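Local coordinates for single-stranded DNA-binding protein DdrB (Deinococcus radiodurans, PDB 4NOE) that binds single-stranded DNA and assists the accurate annealing of complementary strands, probably as part of the response to DNA damage, at residues R89-V94 with A104-R109; R109-S114 with E128-A133; I65-W70 with V79-H84. One frame throughout, in Å; residues are numbered along the deposited sequence.

Overall arrangement
The three contacts are pairings within one curled, mixed sheet. Contact 3 joins strands 68-71 and 77-81; strand 77-81 pairs with strand 84-91, which pairs with strand 104-110 in contact 1, and strand 104-110 pairs in turn with strand 128-135 in contact 2. Contacts 1 and 2 share Arg109, their centres about 15 Å apart, and both touch the bound single strand of chain F, DT26 lying against each. Contact 3 stands back from the DNA, about 7 Å at its nearest atom, with its centre about 14 Å from that of contact 2. Leu132 and Tyr107 pack on Val79, and Lys112 NZ meets His84 ND1 at 3.0 Å, a probable hydrogen bond.

Contact 1: R89-V94 with A104-R109; sequences RELEAV and AIKYSR. With nucleotides of chain F.
Strands 89-91 and 104-109 run antiparallel at 148°, their axes approaching to 4.8 Å, with Arg89-Lys106 and Leu91-Ala104 as hydrogen-bonded pairs flanking the non-hydrogen-bonded pair Glu90-Ile105. Beyond the last rung, the Arg89 side chain carries the pairing on to Ser108. Its chain is extended from CG to NE, and the guanidinium grips Ser108 side-on: NE donates to OG at 2.7 Å, while NH2 reaches the backbone O at 3.0 Å from above the carbonyl plane. The third nitrogen, NH1, turns to the DNA, bonding DG27 of chain F at O3' (2.9 Å) and OP1 (3.1 Å). NH2 also forms a salt bridge with a further phosphate of the bound DNA. This is a sheet surface serving as a single-strand DNA-binding face, on which Arg89, Leu91, Ala104 and Lys106 lie together. Ser108 OG, placed by a chi1 of 68° within reach of both partners, accepts the hydrogen bond from NE and donates one to O2 of DT26 of chain F, so one hydroxyl links protein and base. Lys106 stretches along the same thymine, its CD 3.6 Å from O2 of DT26, and Glu121 holds its ammonium in a salt bridge. Leu91 spreads its methyls between neighbouring nucleotides, CD1 against C6 of DT25 of chain F at 3.7 Å and CD2 beside the sugar of DT26. Across the other face, Glu90 CG lies alongside Ile105 CD1.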
loop_
_atom_site.group_PDB
_atom_site.type_symbol
_atom_site.label_atom_id
_atom_site.label_comp_id
_atom_site.label_asym_id
_atom_site.label_seq_id
_atom_site.Cartn_x
_atom_site.Cartn_y
_atom_site.Cartn_z
ATOM N N ARG E 89 31.978 1.560 3.709
ATOM C CA ARG E 89 31.879 0.156 3.314
ATOM C C ARG E 89 32.675 -0.117 2.042
ATOM O O ARG E 89 32.510 0.563 1.027
ATOM C CB ARG E 89 30.399 -0.236 3.124
ATOM C CG ARG E 89 29.529 0.175 4.330
ATOM C CD ARG E 89 28.087 -0.241 4.188
ATOM N NE ARG E 89 27.221 0.409 5.175
ATOM C CZ ARG E 89 26.982 -0.062 6.395
ATOM N NH1 ARG E 89 27.546 -1.200 6.805
ATOM N NH2 ARG E 89 26.178 0.612 7.207
ATOM N N GLU E 90 33.552 -1.113 2.105
ATOM C CA GLU E 90 34.373 -1.461 0.957
ATOM C C GLU E 90 33.679 -2.560 0.174
ATOM O O GLU E 90 33.452 -3.653 0.689
ATOM C CB GLU E 90 35.768 -1.904 1.422
ATOM C CG GLU E 90 36.577 -0.763 2.037
ATOM C CD GLU E 90 37.928 -1.190 2.597
ATOM O OE1 GLU E 90 38.144 -2.401 2.803
ATOM O OE2 GLU E 90 38.776 -0.304 2.849
ATOM N N LEU E 91 33.328 -2.263 -1.070
ATOM C CA LEU E 91 32.651 -3.240 -1.914
ATOM C C LEU E 91 33.606 -3.729 -3.000
ATOM O O LEU E 91 33.948 -2.985 -3.925
ATOM C CB LEU E 91 31.407 -2.617 -2.548
ATOM C CG LEU E 91 30.473 -1.795 -1.647
ATOM C CD1 LEU E 91 29.286 -1.250 -2.437
ATOM C CD2 LEU E 91 29.982 -2.614 -0.470
ATOM N N GLU E 92 34.038 -4.981 -2.885
ATOM C CA GLU E 92 35.033 -5.538 -3.798
ATOM C C GLU E 92 34.476 -5.746 -5.199
ATOM O O GLU E 92 33.312 -6.109 -5.371
ATOM C CB GLU E 92 35.572 -6.869 -3.261
ATOM N N ALA E 93 35.323 -5.519 -6.197
ATOM C CA ALA E 93 34.963 -5.777 -7.583
ATOM C C ALA E 93 34.505 -7.215 -7.793
ATOM O O ALA E 93 34.933 -8.128 -7.077
ATOM C CB ALA E 93 36.132 -5.456 -8.507
ATOM N N VAL E 94 33.630 -7.391 -8.782
ATOM C CA VAL E 94 33.110 -8.694 -9.179
ATOM C C VAL E 94 33.201 -8.804 -10.701
ATOM O O VAL E 94 32.850 -7.857 -11.414
ATOM C CB VAL E 94 31.645 -8.854 -8.721
ATOM C CG1 VAL E 94 30.911 -9.886 -9.566
ATOM C CG2 VAL E 94 31.583 -9.222 -7.246
ATOM N N ALA E 104 33.936 -0.423 -5.206
ATOM C CA ALA E 104 33.298 0.808 -4.759
ATOM C C ALA E 104 33.489 1.007 -3.267
ATOM O O ALA E 104 33.730 0.046 -2.523
ATOM C CB ALA E 104 31.810 0.815 -5.131
ATOM N N ILE E 105 33.412 2.262 -2.840
ATOM C CA ILE E 105 33.446 2.590 -1.424
ATOM C C ILE E 105 32.149 3.306 -1.151
ATOM O O ILE E 105 31.895 4.379 -1.707
ATOM C CB ILE E 105 34.613 3.511 -1.078
ATOM C CG1 ILE E 105 35.914 2.963 -1.666
ATOM C CG2 ILE E 105 34.738 3.648 0.436
ATOM C CD1 ILE E 105 36.321 1.642 -1.059
ATOM N N LYS E 106 31.310 2.709 -0.318
ATOM C CA LYS E 106 29.981 3.256 -0.099
ATOM C C LYS E 106 29.856 3.748 1.336
ATOM O O LYS E 106 30.345 3.109 2.266
ATOM C CB LYS E 106 28.913 2.192 -0.398
ATOM C CG LYS E 106 27.489 2.711 -0.318
ATOM C CD LYS E 106 26.447 1.731 -0.878
ATOM C CE LYS E 106 25.065 2.393 -0.799
ATOM N NZ LYS E 106 23.900 1.561 -1.232
ATOM N N TYR E 107 29.224 4.905 1.498
ATOM C CA TYR E 107 28.907 5.439 2.809
ATOM C C TYR E 107 27.406 5.361 2.980
ATOM O O TYR E 107 26.647 6.026 2.250
ATOM C CB TYR E 107 29.408 6.889 2.941
ATOM C CG TYR E 107 30.909 6.946 3.076
ATOM C CD1 TYR E 107 31.734 6.835 1.957
ATOM C CD2 TYR E 107 31.505 7.080 4.320
ATOM C CE1 TYR E 107 33.110 6.874 2.080
ATOM C CE2 TYR E 107 32.889 7.122 4.452
ATOM C CZ TYR E 107 33.679 7.011 3.334
ATOM O OH TYR E 107 35.047 7.053 3.466
ATOM N N SER E 108 26.982 4.533 3.932
ATOM C CA SER E 108 25.559 4.298 4.184
ATOM C C SER E 108 25.298 3.918 5.635
ATOM O O SER E 108 26.200 3.445 6.341
ATOM C CB SER E 108 25.037 3.172 3.281
ATOM O OG SER E 108 25.614 1.925 3.657
ATOM N N ARG E 109 24.051 4.095 6.061
ATOM C CA ARG E 109 23.611 3.723 7.402
ATOM C C ARG E 109 22.309 2.934 7.319
ATOM O O ARG E 109 21.615 2.933 6.285
ATOM C CB ARG E 109 23.360 4.981 8.233
ATOM C CG ARG E 109 22.256 5.862 7.646
ATOM C CD ARG E 109 22.089 7.191 8.399
ATOM N NE ARG E 109 21.144 8.087 7.710
ATOM C CZ ARG E 109 19.818 8.001 7.818
ATOM N NH1 ARG E 109 19.255 7.059 8.575
ATOM N NH2 ARG E 109 19.050 8.844 7.160
ATOM P P DT F 26 26.461 -7.008 -0.108
ATOM O OP1 DT F 26 27.529 -7.941 -0.032
ATOM O OP2 DT F 26 25.130 -7.452 0.096
ATOM O "O5'" DT F 26 26.677 -5.804 0.895
ATOM C "C5'" DT F 26 27.952 -5.271 1.240
ATOM C "C4'" DT F 26 27.804 -4.094 2.174
ATOM O "O4'" DT F 26 26.959 -3.088 1.578
ATOM C "C3'" DT F 26 27.183 -4.425 3.526
ATOM O "O3'" DT F 26 27.802 -3.712 4.587
ATOM C "C2'" DT F 26 25.780 -3.876 3.396
ATOM C "C1'" DT F 26 25.999 -2.671 2.508
ATOM N N1 DT F 26 24.841 -2.207 1.749
ATOM C C2 DT F 26 24.631 -0.863 1.554
ATOM O O2 DT F 26 25.334 -0.005 2.038
ATOM N N3 DT F 26 23.564 -0.564 0.756
ATOM C C4 DT F 26 22.696 -1.451 0.162
ATOM O O4 DT F 26 21.789 -1.042 -0.533
ATOM C C5 DT F 26 22.993 -2.842 0.384
ATOM C C7 DT F 26 22.123 -3.876 -0.248
ATOM C C6 DT F 26 24.034 -3.145 1.155
ATOM P P DG F 27 29.147 -4.131 5.224
ATOM O OP1 DG F 27 29.850 -2.962 5.578
ATOM O OP2 DG F 27 29.760 -5.135 4.433
ATOM O "O5'" DG F 27 28.802 -4.533 6.709
ATOM C "C5'" DG F 27 27.856 -5.505 7.102
ATOM C "C4'" DG F 27 26.474 -4.914 7.198
ATOM O "O4'" DG F 27 25.580 -5.989 6.867
ATOM C "C3'" DG F 27 26.013 -4.396 8.559
ATOM O "O3'" DG F 27 26.147 -2.980 8.687
ATOM C "C2'" DG F 27 24.539 -4.725 8.533
ATOM C "C1'" DG F 27 24.530 -6.050 7.794
ATOM N N9 DG F 27 24.801 -7.149 8.695
ATOM C C8 DG F 27 25.674 -7.131 9.754
ATOM N N7 DG F 27 25.672 -8.238 10.437
ATOM C C5 DG F 27 24.717 -9.022 9.812
ATOM C C6 DG F 27 24.283 -10.328 10.099
ATOM O O6 DG F 27 24.660 -11.080 10.998
ATOM N N1 DG F 27 23.325 -10.757 9.196
ATOM C C2 DG F 27 22.828 -10.014 8.160
ATOM N N2 DG F 27 21.885 -10.607 7.411
ATOM N N3 DG F 27 23.228 -8.793 7.874
ATOM C C4 DG F 27 24.171 -8.363 8.734
ATOM P P DT F 25 21.920 -3.810 -4.468
ATOM O OP1 DT F 25 20.908 -4.619 -3.829
ATOM O OP2 DT F 25 21.942 -2.362 -4.373
ATOM O "O5'" DT F 25 23.298 -4.322 -3.889
ATOM C "C5'" DT F 25 23.483 -5.657 -3.439
ATOM C "C4'" DT F 25 24.956 -5.921 -3.236
ATOM O "O4'" DT F 25 25.716 -5.254 -4.268
ATOM C "C3'" DT F 25 25.540 -5.431 -1.907
ATOM O "O3'" DT F 25 26.522 -6.365 -1.478
ATOM C "C2'" DT F 25 26.294 -4.181 -2.316
ATOM C "C1'" DT F 25 26.814 -4.646 -3.648
ATOM N N1 DT F 25 27.400 -3.673 -4.576
ATOM C C2 DT F 25 26.646 -2.631 -5.045
ATOM O O2 DT F 25 25.493 -2.452 -4.718
ATOM N N3 DT F 25 27.295 -1.802 -5.920
ATOM C C4 DT F 25 28.599 -1.911 -6.362
ATOM O O4 DT F 25 29.048 -1.087 -7.152
ATOM C C5 DT F 25 29.334 -3.035 -5.826
ATOM C C7 DT F 25 30.755 -3.243 -6.233
ATOM C C6 DT F 25 28.704 -3.844 -4.974
#

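Contact 2: R109-S114 with E128-A133. With nucleotides of chain F.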
loop_
_atom_site.group_PDB
_atom_site.type_symbol
_atom_site.label_atom_id
_atom_site.label_comp_id
_atom_site.label_asym_id
_atom_site.label_seq_id
_atom_site.Cartn_x
_atom_site.Cartn_y
_atom_site.Cartn_z
ATOM N N ARG E 109 24.051 4.095 6.061
ATOM C CA ARG E 109 23.611 3.723 7.402
ATOM C C ARG E 109 22.309 2.934 7.319
ATOM O O ARG E 109 21.615 2.933 6.285
ATOM C CB ARG E 109 23.360 4.981 8.233
ATOM C CG ARG E 109 22.256 5.862 7.646
ATOM C CD ARG E 109 22.089 7.191 8.399
ATOM N NE ARG E 109 21.144 8.087 7.710
ATOM C CZ ARG E 109 19.818 8.001 7.818
ATOM N NH1 ARG E 109 19.255 7.059 8.575
ATOM N NH2 ARG E 109 19.050 8.844 7.160
ATOM N N GLY E 110 21.969 2.260 8.411
ATOM C CA GLY E 110 20.695 1.577 8.487
ATOM C C GLY E 110 19.569 2.592 8.545
ATOM O O GLY E 110 19.729 3.679 9.110
ATOM N N ALA E 111 18.431 2.253 7.950
ATOM C CA ALA E 111 17.268 3.135 7.982
ATOM C C ALA E 111 16.785 3.279 9.417
ATOM O O ALA E 111 16.876 2.335 10.207
ATOM C CB ALA E 111 16.158 2.581 7.112
ATOM N N LYS E 112 16.282 4.462 9.745
ATOM C CA LYS E 112 15.664 4.714 11.042
ATOM C C LYS E 112 14.160 4.704 10.870
ATOM O O LYS E 112 13.656 4.804 9.741
ATOM C CB LYS E 112 16.122 6.069 11.589
ATOM C CG LYS E 112 17.622 6.103 11.869
ATOM C CD LYS E 112 18.139 7.489 12.233
ATOM C CE LYS E 112 19.665 7.438 12.356
ATOM N NZ LYS E 112 20.230 8.534 13.182
ATOM N N VAL E 113 13.435 4.597 11.978
ATOM C CA VAL E 113 11.971 4.618 11.900
ATOM C C VAL E 113 11.475 5.906 11.219
ATOM O O VAL E 113 10.485 5.895 10.499
ATOM C CB VAL E 113 11.313 4.408 13.292
ATOM C CG1 VAL E 113 11.448 5.659 14.161
ATOM C CG2 VAL E 113 9.859 4.039 13.138
ATOM N N SER E 114 12.199 7.006 11.398
ATOM C CA SER E 114 11.766 8.275 10.830
ATOM C C SER E 114 12.136 8.485 9.356
ATOM O O SER E 114 11.657 9.440 8.742
ATOM C CB SER E 114 12.268 9.437 11.687
ATOM O OG SER E 114 13.679 9.385 11.872
ATOM N N GLU E 128 17.191 -2.332 5.663
ATOM C CA GLU E 128 17.127 -1.194 4.758
ATOM C C GLU E 128 18.272 -0.205 5.012
ATOM O O GLU E 128 18.536 0.159 6.156
ATOM C CB GLU E 128 15.788 -0.485 4.909
ATOM C CG GLU E 128 14.577 -1.385 4.698
ATOM C CD GLU E 128 13.287 -0.623 4.864
ATOM O OE1 GLU E 128 13.073 -0.064 5.960
ATOM O OE2 GLU E 128 12.495 -0.566 3.897
ATOM N N TYR E 129 18.938 0.224 3.944
ATOM C CA TYR E 129 20.068 1.136 4.041
ATOM C C TYR E 129 19.709 2.492 3.454
ATOM O O TYR E 129 18.832 2.602 2.590
ATOM C CB TYR E 129 21.290 0.579 3.294
ATOM C CG TYR E 129 21.899 -0.629 3.940
ATOM C CD1 TYR E 129 22.808 -0.498 4.983
ATOM C CD2 TYR E 129 21.555 -1.901 3.525
ATOM C CE1 TYR E 129 23.369 -1.617 5.590
ATOM C CE2 TYR E 129 22.103 -3.025 4.127
ATOM C CZ TYR E 129 23.003 -2.870 5.158
ATOM O OH TYR E 129 23.545 -3.980 5.748
ATOM N N VAL E 130 20.388 3.528 3.923
ATOM C CA VAL E 130 20.167 4.864 3.404
ATOM C C VAL E 130 21.535 5.338 2.984
ATOM O O VAL E 130 22.473 5.251 3.778
ATOM C CB VAL E 130 19.602 5.796 4.486
ATOM C CG1 VAL E 130 19.491 7.224 3.960
ATOM C CG2 VAL E 130 18.230 5.298 4.984
ATOM N N SER E 131 21.662 5.821 1.749
ATOM C CA SER E 131 22.975 6.154 1.194
ATOM C C SER E 131 23.351 7.623 1.296
ATOM O O SER E 131 22.544 8.512 0.995
ATOM C CB SER E 131 23.054 5.751 -0.284
ATOM O OG SER E 131 22.692 4.397 -0.459
ATOM N N LEU E 132 24.598 7.882 1.670
ATOM C CA LEU E 132 25.127 9.243 1.612
ATOM C C LEU E 132 25.918 9.450 0.324
ATOM O O LEU E 132 25.743 10.460 -0.382
ATOM C CB LEU E 132 26.037 9.517 2.812
ATOM C CG LEU E 132 26.774 10.863 2.756
ATOM C CD1 LEU E 132 25.813 12.049 2.809
ATOM C CD2 LEU E 132 27.788 10.959 3.890
ATOM N N ALA E 133 26.800 8.497 0.026
ATOM C CA ALA E 133 27.760 8.674 -1.068
ATOM C C ALA E 133 28.357 7.345 -1.519
ATOM O O ALA E 133 28.501 6.400 -0.727
ATOM C CB ALA E 133 28.899 9.661 -0.657
ATOM P P DT F 26 26.461 -7.008 -0.108
ATOM O OP1 DT F 26 27.529 -7.941 -0.032
ATOM O OP2 DT F 26 25.130 -7.452 0.096
ATOM O "O5'" DT F 26 26.677 -5.804 0.895
ATOM C "C5'" DT F 26 27.952 -5.271 1.240
ATOM C "C4'" DT F 26 27.804 -4.094 2.174
ATOM O "O4'" DT F 26 26.959 -3.088 1.578
ATOM C "C3'" DT F 26 27.183 -4.425 3.526
ATOM O "O3'" DT F 26 27.802 -3.712 4.587
ATOM C "C2'" DT F 26 25.780 -3.876 3.396
ATOM C "C1'" DT F 26 25.999 -2.671 2.508
ATOM N N1 DT F 26 24.841 -2.207 1.749
ATOM C C2 DT F 26 24.631 -0.863 1.554
ATOM O O2 DT F 26 25.334 -0.005 2.038
ATOM N N3 DT F 26 23.564 -0.564 0.756
ATOM C C4 DT F 26 22.696 -1.451 0.162
ATOM O O4 DT F 26 21.789 -1.042 -0.533
ATOM C C5 DT F 26 22.993 -2.842 0.384
ATOM C C7 DT F 26 22.123 -3.876 -0.248
ATOM C C6 DT F 26 24.034 -3.145 1.155
ATOM P P DG F 29 22.318 1.098 12.371
ATOM O OP1 DG F 29 23.164 1.852 11.483
ATOM O OP2 DG F 29 22.855 0.448 13.519
ATOM O "O5'" DG F 29 21.132 1.985 12.923
ATOM C "C5'" DG F 29 19.894 2.066 12.216
ATOM C "C4'" DG F 29 18.721 2.186 13.161
ATOM O "O4'" DG F 29 18.437 0.896 13.727
ATOM C "C3'" DG F 29 18.916 3.140 14.340
ATOM O "O3'" DG F 29 17.712 3.735 14.816
ATOM C "C2'" DG F 29 19.392 2.221 15.436
ATOM C "C1'" DG F 29 18.708 0.903 15.117
ATOM N N9 DG F 29 19.572 -0.227 15.413
ATOM C C8 DG F 29 20.903 -0.178 15.735
ATOM N N7 DG F 29 21.418 -1.350 15.967
ATOM C C5 DG F 29 20.357 -2.225 15.805
ATOM C C6 DG F 29 20.304 -3.630 15.929
ATOM O O6 DG F 29 21.213 -4.411 16.211
ATOM N N1 DG F 29 19.032 -4.116 15.667
ATOM C C2 DG F 29 17.952 -3.348 15.325
ATOM N N2 DG F 29 16.812 -4.003 15.108
ATOM N N3 DG F 29 17.983 -2.037 15.223
ATOM C C4 DG F 29 19.211 -1.545 15.464
ATOM P P DC F 30 17.736 5.055 15.704
ATOM O OP1 DC F 30 16.509 5.734 15.411
ATOM O OP2 DC F 30 19.002 5.700 15.562
ATOM O "O5'" DC F 30 17.845 4.569 17.211
ATOM C "C5'" DC F 30 16.684 4.312 17.992
ATOM C "C4'" DC F 30 15.897 3.176 17.388
ATOM O "O4'" DC F 30 16.801 2.077 17.166
ATOM C "C3'" DC F 30 14.837 2.593 18.311
ATOM O "O3'" DC F 30 13.990 1.821 17.469
ATOM C "C2'" DC F 30 15.651 1.629 19.140
ATOM C "C1'" DC F 30 16.487 1.026 18.051
ATOM N N1 DC F 30 17.722 0.336 18.415
ATOM C C2 DC F 30 17.651 -1.022 18.702
ATOM O O2 DC F 30 16.547 -1.577 18.703
ATOM N N3 DC F 30 18.782 -1.693 18.993
ATOM C C4 DC F 30 19.953 -1.059 18.987
ATOM N N4 DC F 30 21.042 -1.766 19.276
ATOM C C5 DC F 30 20.056 0.325 18.690
ATOM C C6 DC F 30 18.929 0.975 18.400
#
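Arg109 and Val130 face each other as an antiparallel hydrogen-bonded pair, Arg109 N giving to Val130 O at 3.0 Å and Val130 N to Arg109 O at 2.7 Å. One residue on, Gly110 and Tyr129 form a non-hydrogen-bonded pair, after which Ala111 N closes on Glu128 O at 2.8 Å and strand 104-110 gives way to loop. On one face the side chains of Arg109 and Val130 lie side by side, the valine CB centred over the guanidinium plane and CG1 3.6 Å from NH2. With chi1 at 62° the arginine's CG sits between backbone N and carbonyl carbon, which lets the extended chain run beside the valine. Asp115 and Tyr86 take up its polar end.

Tyr129 turns away from this packing and lays a ring face on the thymine of DT26 of chain F, N1 standing 3.6 Å above the ring plane over its centre. Its OH reaches the sugar, 3.2 Å from C2'. An alanine in place of Tyr129 would remove the ring and is likely to leave this thymine without its stacking partner, freer to turn. Farther out, Ser108 and Arg89 touch the tyrosine, and Glu121 pairs with its backbone. At Gly110 the amide makes a weak bond to OP1 of DG29 of chain F (3.3 Å), and a CB here would clash with that nucleotide's C5'. Stacking on a base and a backbone bond to a phosphate depend little on base identity, consistent with binding that is largely indifferent to sequence at this point.

Contact 3: I65-W70 with V79-H84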
loop_
_atom_site.group_PDB
_atom_site.type_symbol
_atom_site.label_atom_id
_atom_site.label_comp_id
_atom_site.label_asym_id
_atom_site.label_seq_id
_atom_site.Cartn_x
_atom_site.Cartn_y
_atom_site.Cartn_z
ATOM N N ILE E 65 30.258 18.811 1.292
ATOM C CA ILE E 65 28.831 18.492 1.441
ATOM C C ILE E 65 28.344 18.636 2.876
ATOM O O ILE E 65 27.338 18.018 3.259
ATOM C CB ILE E 65 28.471 17.085 0.922
ATOM C CG1 ILE E 65 29.155 15.998 1.754
ATOM C CG2 ILE E 65 28.819 16.954 -0.563
ATOM C CD1 ILE E 65 28.728 14.559 1.376
ATOM N N GLY E 66 29.056 19.446 3.666
ATOM C CA GLY E 66 28.644 19.731 5.039
ATOM C C GLY E 66 28.840 18.566 6.000
ATOM O O GLY E 66 28.211 18.506 7.062
ATOM N N ALA E 67 29.719 17.641 5.627
ATOM C CA ALA E 67 29.966 16.453 6.424
ATOM C C ALA E 67 31.358 16.519 7.043
ATOM O O ALA E 67 32.175 17.370 6.663
ATOM C CB ALA E 67 29.823 15.207 5.555
ATOM N N ARG E 68 31.624 15.610 7.981
ATOM C CA ARG E 68 32.928 15.511 8.635
ATOM C C ARG E 68 33.219 14.050 8.995
ATOM O O ARG E 68 32.294 13.269 9.263
ATOM C CB ARG E 68 32.960 16.382 9.898
ATOM C CG ARG E 68 31.925 15.988 10.960
ATOM C CD ARG E 68 31.471 17.191 11.799
ATOM N NE ARG E 68 30.307 16.892 12.640
ATOM C CZ ARG E 68 30.378 16.489 13.909
ATOM N NH1 ARG E 68 31.556 16.329 14.500
ATOM N NH2 ARG E 68 29.267 16.243 14.592
ATOM N N LYS E 69 34.493 13.674 9.000
ATOM C CA LYS E 69 34.864 12.317 9.395
ATOM C C LYS E 69 34.957 12.150 10.911
ATOM O O LYS E 69 35.209 13.104 11.641
ATOM C CB LYS E 69 36.185 11.898 8.753
ATOM C CG LYS E 69 36.074 11.605 7.279
ATOM C CD LYS E 69 37.401 11.144 6.737
ATOM C CE LYS E 69 38.464 12.208 6.924
ATOM N NZ LYS E 69 39.839 11.679 6.649
ATOM N N TRP E 70 34.745 10.918 11.364
ATOM C CA TRP E 70 34.765 10.589 12.778
ATOM C C TRP E 70 34.994 9.084 12.930
ATOM O O TRP E 70 34.266 8.269 12.344
ATOM C CB TRP E 70 33.442 11.003 13.441
ATOM C CG TRP E 70 33.460 10.869 14.944
ATOM C CD1 TRP E 70 33.984 11.756 15.843
ATOM C CD2 TRP E 70 32.934 9.783 15.715
ATOM N NE1 TRP E 70 33.815 11.287 17.124
ATOM C CE2 TRP E 70 33.174 10.076 17.072
ATOM C CE3 TRP E 70 32.288 8.587 15.386
ATOM C CZ2 TRP E 70 32.788 9.219 18.101
ATOM C CZ3 TRP E 70 31.901 7.736 16.416
ATOM C CH2 TRP E 70 32.155 8.056 17.752
ATOM N N VAL E 79 31.223 8.821 8.755
ATOM C CA VAL E 79 31.030 10.185 8.311
ATOM C C VAL E 79 29.727 10.716 8.888
ATOM O O VAL E 79 28.694 10.039 8.848
ATOM C CB VAL E 79 31.018 10.291 6.769
ATOM C CG1 VAL E 79 30.418 11.615 6.331
ATOM C CG2 VAL E 79 32.432 10.131 6.211
ATOM N N ILE E 80 29.793 11.921 9.445
ATOM C CA ILE E 80 28.649 12.548 10.083
ATOM C C ILE E 80 28.094 13.592 9.136
ATOM O O ILE E 80 28.804 14.513 8.732
ATOM C CB ILE E 80 29.054 13.262 11.382
ATOM C CG1 ILE E 80 29.875 12.336 12.289
ATOM C CG2 ILE E 80 27.817 13.793 12.104
ATOM C CD1 ILE E 80 29.151 11.061 12.672
ATOM N N HIS E 81 26.820 13.456 8.794
ATOM C CA HIS E 81 26.171 14.389 7.887
ATOM C C HIS E 81 24.746 14.627 8.375
ATOM O O HIS E 81 23.975 13.668 8.523
ATOM C CB HIS E 81 26.165 13.789 6.477
ATOM C CG HIS E 81 25.507 14.655 5.439
ATOM N ND1 HIS E 81 24.187 14.502 5.066
ATOM C CD2 HIS E 81 26.000 15.661 4.678
ATOM C CE1 HIS E 81 23.897 15.377 4.117
ATOM N NE2 HIS E 81 24.976 16.090 3.859
ATOM N N ARG E 82 24.405 15.894 8.625
ATOM C CA ARG E 82 23.105 16.274 9.200
ATOM C C ARG E 82 22.700 15.457 10.423
ATOM O O ARG E 82 21.541 15.051 10.547
ATOM C CB ARG E 82 21.987 16.183 8.162
ATOM C CG ARG E 82 22.087 17.190 7.050
ATOM C CD ARG E 82 21.094 18.311 7.286
ATOM N NE ARG E 82 21.689 19.579 6.901
ATOM C CZ ARG E 82 21.586 20.701 7.593
ATOM N NH1 ARG E 82 20.878 20.746 8.721
ATOM N NH2 ARG E 82 22.184 21.785 7.139
ATOM N N GLY E 83 23.647 15.202 11.317
ATOM C CA GLY E 83 23.338 14.501 12.552
ATOM C C GLY E 83 23.267 12.984 12.464
ATOM O O GLY E 83 23.018 12.329 13.474
ATOM N N HIS E 84 23.484 12.426 11.271
ATOM C CA HIS E 84 23.481 10.971 11.089
ATOM C C HIS E 84 24.894 10.449 10.832
ATOM O O HIS E 84 25.720 11.135 10.219
ATOM C CB HIS E 84 22.596 10.580 9.893
ATOM C CG HIS E 84 21.171 11.031 10.009
ATOM N ND1 HIS E 84 20.244 10.387 10.804
ATOM C CD2 HIS E 84 20.505 12.042 9.397
ATOM C CE1 HIS E 84 19.077 10.996 10.695
ATOM N NE2 HIS E 84 19.207 12.005 9.850
HETATM O O HOH W 1 26.110 18.393 8.449
#
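The hairpin of strands 68-71 and 77-81 is joined, at its open end, by the antiparallel hydrogen-bonded pair Arg68-Ile80. Ile80 N donates almost straight to Arg68 O (2.8 Å, 176°), and Arg68 N returns a bond to Ile80 O at 3.1 Å. The Arg68 side chain, extended from CG to NE, crosses the isoleucine and presents one guanidinium face to CB, with NH2 3.8 Å from CG2. Trp70 CB meets the other branch of Ile80 at CG1. On the Val79 side, Lys69 CG lies against Val79 CG2 and Ala67 CB rests on Val79 CG1 at 3.7 Å, with Leu132 and Trp62 packing against the valine. From here the chain reverses through a type I' turn, His81 to His84, linking this two-stranded unit to strand 84-91 and so to the larger sheet. His81, its CG opposite the backbone N across the first side-chain torsion (chi1 179°), brings its ring edge in plane to Ile65 O, with CD2 and NE2 each 3.1 Å away; Ala67 CB also lies at the ring edge. A water bridges the segments, donating to Gly66 O at 2.5 Å and accepting from Arg82 N.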